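Long-range contact in oxidoreductase, putative (Neosartorya fumigata, PDB 6SLE), which probably reduces or oxidises its substrate with NADP(H), as a putative oxidoreductase of the 3-hydroxyisobutyrate dehydrogenase and reductive aminase kind: residues Phe7-Met12 with Val27-Arg32. Residues are numbered along the deposited sequence; the frame is centred on the assembly and turned at random.
Sequences FGLGAM and VAVWNR. With NAP (NADP nicotinamide-adenine-dinucleotide phosphate), chain I.
In the glycine-rich turn of a Rossmann beta-alpha-beta unit, whose G10 packs on NADP, G8 and L9 meet W30 and N31 of 27-32. Two hydrogen bonds join the segments. The amide of G8 donates to the carbonyl O of W30 (N to O 3.2 Å), and N31 reaches back with its side chain to take the amide of L9 on OD1, at 2.9 Å from L9 N. That donor stands well above the plane of the N31 carboxamide. With CG anti to the backbone N (chi1 -157°), this carboxamide is carried to the cofactor: OD1 also accepts the ribose hydroxyl O3B of NADP, at 3.1 Å, while ND2 donates to the carbonyl of S33 and lies beside phosphate oxygen O2X, too close for the geometry to be trusted.

L9 turns toward the second strand, its CD1 lying 3.7 Å from CB of N31 and across CB of V29, which itself packs on A17 of helix 11-22. CD2 of F7 comes obliquely against the W30 indole, 3.8 Å from CE3; the two rings are inclined at 33°, and both side chains also touch T74 of helix 68-75.

Further along both segments the cofactor is held directly. M12 N donates to the diphosphate oxygen O2N, near the start of helix 11-22. R32 also binds NADP; in the conformer described here, one of two, NE donates to O3X of the 2'-phosphate at 2.8 Å and the guanidinium lies with one face over the adenine. With OD1 of N31 tying the turn to the ribose, and the arginine charge, if that conformer holds, probably stabilising the 2'-phosphate, the contact is consistent with selection of NADP over NAD.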
loop_
_atom_site.group_PDB
_atom_site.type_symbol
_atom_site.label_atom_id
_atom_site.label_comp_id
_atom_site.label_asym_id
_atom_site.label_seq_id
_atom_site.Cartn_x
_atom_site.Cartn_y
_atom_site.Cartn_z
ATOM N N PHE A 7 -22.852 22.065 3.602
ATOM C CA PHE A 7 -23.879 20.991 3.507
ATOM C C PHE A 7 -23.219 19.657 3.868
ATOM O O PHE A 7 -22.170 19.330 3.272
ATOM C CB PHE A 7 -24.417 20.868 2.095
ATOM C CG PHE A 7 -25.347 21.959 1.667
ATOM C CD1 PHE A 7 -24.895 23.240 1.469
ATOM C CD2 PHE A 7 -26.675 21.661 1.378
ATOM C CE1 PHE A 7 -25.775 24.226 1.036
ATOM C CE2 PHE A 7 -27.550 22.652 0.956
ATOM C CZ PHE A 7 -27.099 23.940 0.792
ATOM N N GLY A 8 -23.806 18.923 4.806
ATOM C CA GLY A 8 -23.343 17.593 5.252
ATOM C C GLY A 8 -22.481 17.698 6.492
ATOM O O GLY A 8 -21.389 18.271 6.389
ATOM N N LEU A 9 -22.949 17.166 7.623
ATOM C CA LEU A 9 -22.291 17.336 8.942
ATOM C C LEU A 9 -21.936 15.955 9.498
ATOM O O LEU A 9 -22.199 15.695 10.688
ATOM C CB LEU A 9 -23.221 18.139 9.853
ATOM C CG LEU A 9 -23.303 19.623 9.493
ATOM C CD1 LEU A 9 -24.591 20.245 9.999
ATOM C CD2 LEU A 9 -22.109 20.374 10.034
ATOM N N GLY A 10 -21.303 15.124 8.661
ATOM C CA GLY A 10 -20.684 13.877 9.134
ATOM C C GLY A 10 -19.348 14.166 9.797
ATOM O O GLY A 10 -19.114 15.311 10.164
ATOM N N ALA A 11 -18.483 13.153 9.895
ATOM C CA ALA A 11 -17.118 13.239 10.444
ATOM C C ALA A 11 -16.312 14.311 9.715
ATOM O O ALA A 11 -15.467 14.940 10.390
ATOM C CB ALA A 11 -16.441 11.896 10.351
ATOM N N MET A 12 -16.538 14.523 8.410
ATOM C CA MET A 12 -15.640 15.368 7.568
ATOM C C MET A 12 -16.221 16.776 7.476
ATOM O O MET A 12 -15.442 17.733 7.615
ATOM C CB MET A 12 -15.462 14.797 6.161
ATOM C CG MET A 12 -14.560 15.633 5.261
ATOM S SD MET A 12 -12.940 16.046 5.948
ATOM C CE MET A 12 -12.393 14.451 6.539
ATOM N N VAL A 27 -19.885 31.048 9.394
ATOM C CA VAL A 27 -20.157 29.652 8.928
ATOM C C VAL A 27 -21.660 29.373 9.004
ATOM O O VAL A 27 -22.163 29.303 10.134
ATOM C CB VAL A 27 -19.395 28.629 9.790
ATOM C CG1 VAL A 27 -19.757 27.198 9.441
ATOM C CG2 VAL A 27 -17.905 28.819 9.686
ATOM N N ALA A 28 -22.324 29.148 7.864
ATOM C CA ALA A 28 -23.704 28.575 7.806
ATOM C C ALA A 28 -23.580 27.061 7.637
ATOM O O ALA A 28 -22.635 26.643 6.949
ATOM C CB ALA A 28 -24.512 29.183 6.685
ATOM N N VAL A 29 -24.473 26.274 8.251
ATOM C CA VAL A 29 -24.415 24.787 8.175
ATOM C C VAL A 29 -25.806 24.174 7.970
ATOM O O VAL A 29 -26.790 24.794 8.372
ATOM C CB VAL A 29 -23.701 24.196 9.394
ATOM C CG1 VAL A 29 -22.288 24.707 9.483
ATOM C CG2 VAL A 29 -24.475 24.429 10.674
ATOM N N TRP A 30 -25.839 22.978 7.361
ATOM C CA TRP A 30 -27.043 22.226 6.930
ATOM C C TRP A 30 -26.768 20.734 7.079
ATOM O O TRP A 30 -25.603 20.362 7.010
ATOM C CB TRP A 30 -27.415 22.551 5.477
ATOM C CG TRP A 30 -28.656 21.839 5.024
ATOM C CD1 TRP A 30 -29.930 22.323 5.056
ATOM C CD2 TRP A 30 -28.749 20.494 4.527
ATOM N NE1 TRP A 30 -30.806 21.383 4.592
ATOM C CE2 TRP A 30 -30.111 20.247 4.262
ATOM C CE3 TRP A 30 -27.821 19.477 4.271
ATOM C CZ2 TRP A 30 -30.566 19.016 3.772
ATOM C CZ3 TRP A 30 -28.268 18.265 3.774
ATOM C CH2 TRP A 30 -29.626 18.038 3.544
ATOM N N ASN A 31 -27.806 19.914 7.268
ATOM C CA ASN A 31 -27.698 18.434 7.261
ATOM C C ASN A 31 -29.090 17.874 6.947
ATOM O O ASN A 31 -30.085 18.651 7.006
ATOM C CB ASN A 31 -27.145 17.920 8.606
ATOM C CG ASN A 31 -26.487 16.562 8.537
ATOM O OD1 ASN A 31 -25.705 16.307 7.623
ATOM N ND2 ASN A 31 -26.794 15.679 9.473
ATOM N N ARG A 32 -29.167 16.588 6.594
ATOM C CA ARG A 32 -30.451 15.843 6.551
ATOM C C ARG A 32 -31.054 15.914 7.949
ATOM O O ARG A 32 -32.173 16.436 8.073
ATOM C CB ARG A 32 -30.200 14.392 6.131
ATOM C CG ARG A 32 -31.442 13.540 5.930
ATOM C CD ARG A 32 -31.073 12.251 5.224
ATOM N NE ARG A 32 -30.073 11.486 5.936
ATOM C CZ ARG A 32 -29.474 10.399 5.465
ATOM N NH1 ARG A 32 -29.771 9.928 4.265
ATOM N NH2 ARG A 32 -28.563 9.782 6.196
HETATM P PA NAP I . -20.265 9.849 7.070
HETATM O O1A NAP I . -19.537 9.398 8.401
HETATM O O2A NAP I . -21.261 8.816 6.585
HETATM O O5B NAP I . -20.995 11.268 6.951
HETATM C C5B NAP I . -22.278 11.108 6.437
HETATM C C4B NAP I . -22.742 12.416 5.832
HETATM O O4B NAP I . -23.431 12.161 4.575
HETATM C C3B NAP I . -23.788 13.079 6.683
HETATM O O3B NAP I . -23.708 14.451 6.246
HETATM C C2B NAP I . -25.034 12.429 6.170
HETATM O O2B NAP I . -26.249 12.984 6.624
HETATM C C1B NAP I . -24.806 12.607 4.679
HETATM N N9A NAP I . -25.800 11.877 3.821
HETATM C C8A NAP I . -25.983 10.538 3.670
HETATM N N7A NAP I . -26.992 10.259 2.800
HETATM C C5A NAP I . -27.437 11.450 2.354
HETATM C C6A NAP I . -28.503 11.888 1.439
HETATM N N6A NAP I . -29.260 10.926 0.811
HETATM N N1A NAP I . -28.681 13.241 1.270
HETATM C C2A NAP I . -27.924 14.162 1.902
HETATM N N3A NAP I . -26.961 13.812 2.786
HETATM C C4A NAP I . -26.685 12.506 3.036
HETATM O O3 NAP I . -19.165 10.404 6.011
HETATM P PN NAP I . -17.925 11.431 6.310
HETATM O O1N NAP I . -16.842 10.507 6.899
HETATM O O2N NAP I . -18.423 12.816 6.706
HETATM O O5D NAP I . -17.389 11.671 4.807
HETATM C C5D NAP I . -18.122 12.560 3.970
HETATM C C4D NAP I . -17.361 12.774 2.666
HETATM O O4D NAP I . -15.961 13.091 2.869
HETATM C C3D NAP I . -17.425 11.437 1.918
HETATM O O3D NAP I . -17.492 11.625 0.468
HETATM C C2D NAP I . -16.139 10.799 2.362
HETATM O O2D NAP I . -15.968 9.874 1.329
HETATM C C1D NAP I . -15.182 11.977 2.343
HETATM N N1N NAP I . -13.898 11.733 3.021
HETATM C C2N NAP I . -13.838 11.287 4.323
HETATM C C3N NAP I . -12.599 11.062 4.961
HETATM C C7N NAP I . -12.504 10.555 6.369
HETATM O O7N NAP I . -11.503 9.930 6.742
HETATM N N7N NAP I . -13.528 10.775 7.201
HETATM C C4N NAP I . -11.417 11.287 4.244
HETATM C C5N NAP I . -11.487 11.765 2.928
HETATM C C6N NAP I . -12.754 11.979 2.329
HETATM P P2B NAP I . -26.825 12.335 7.986
HETATM O O1X NAP I . -26.295 10.892 7.905
HETATM O O2X NAP I . -26.157 13.417 8.930
HETATM O O3X NAP I . -28.348 12.266 7.950
#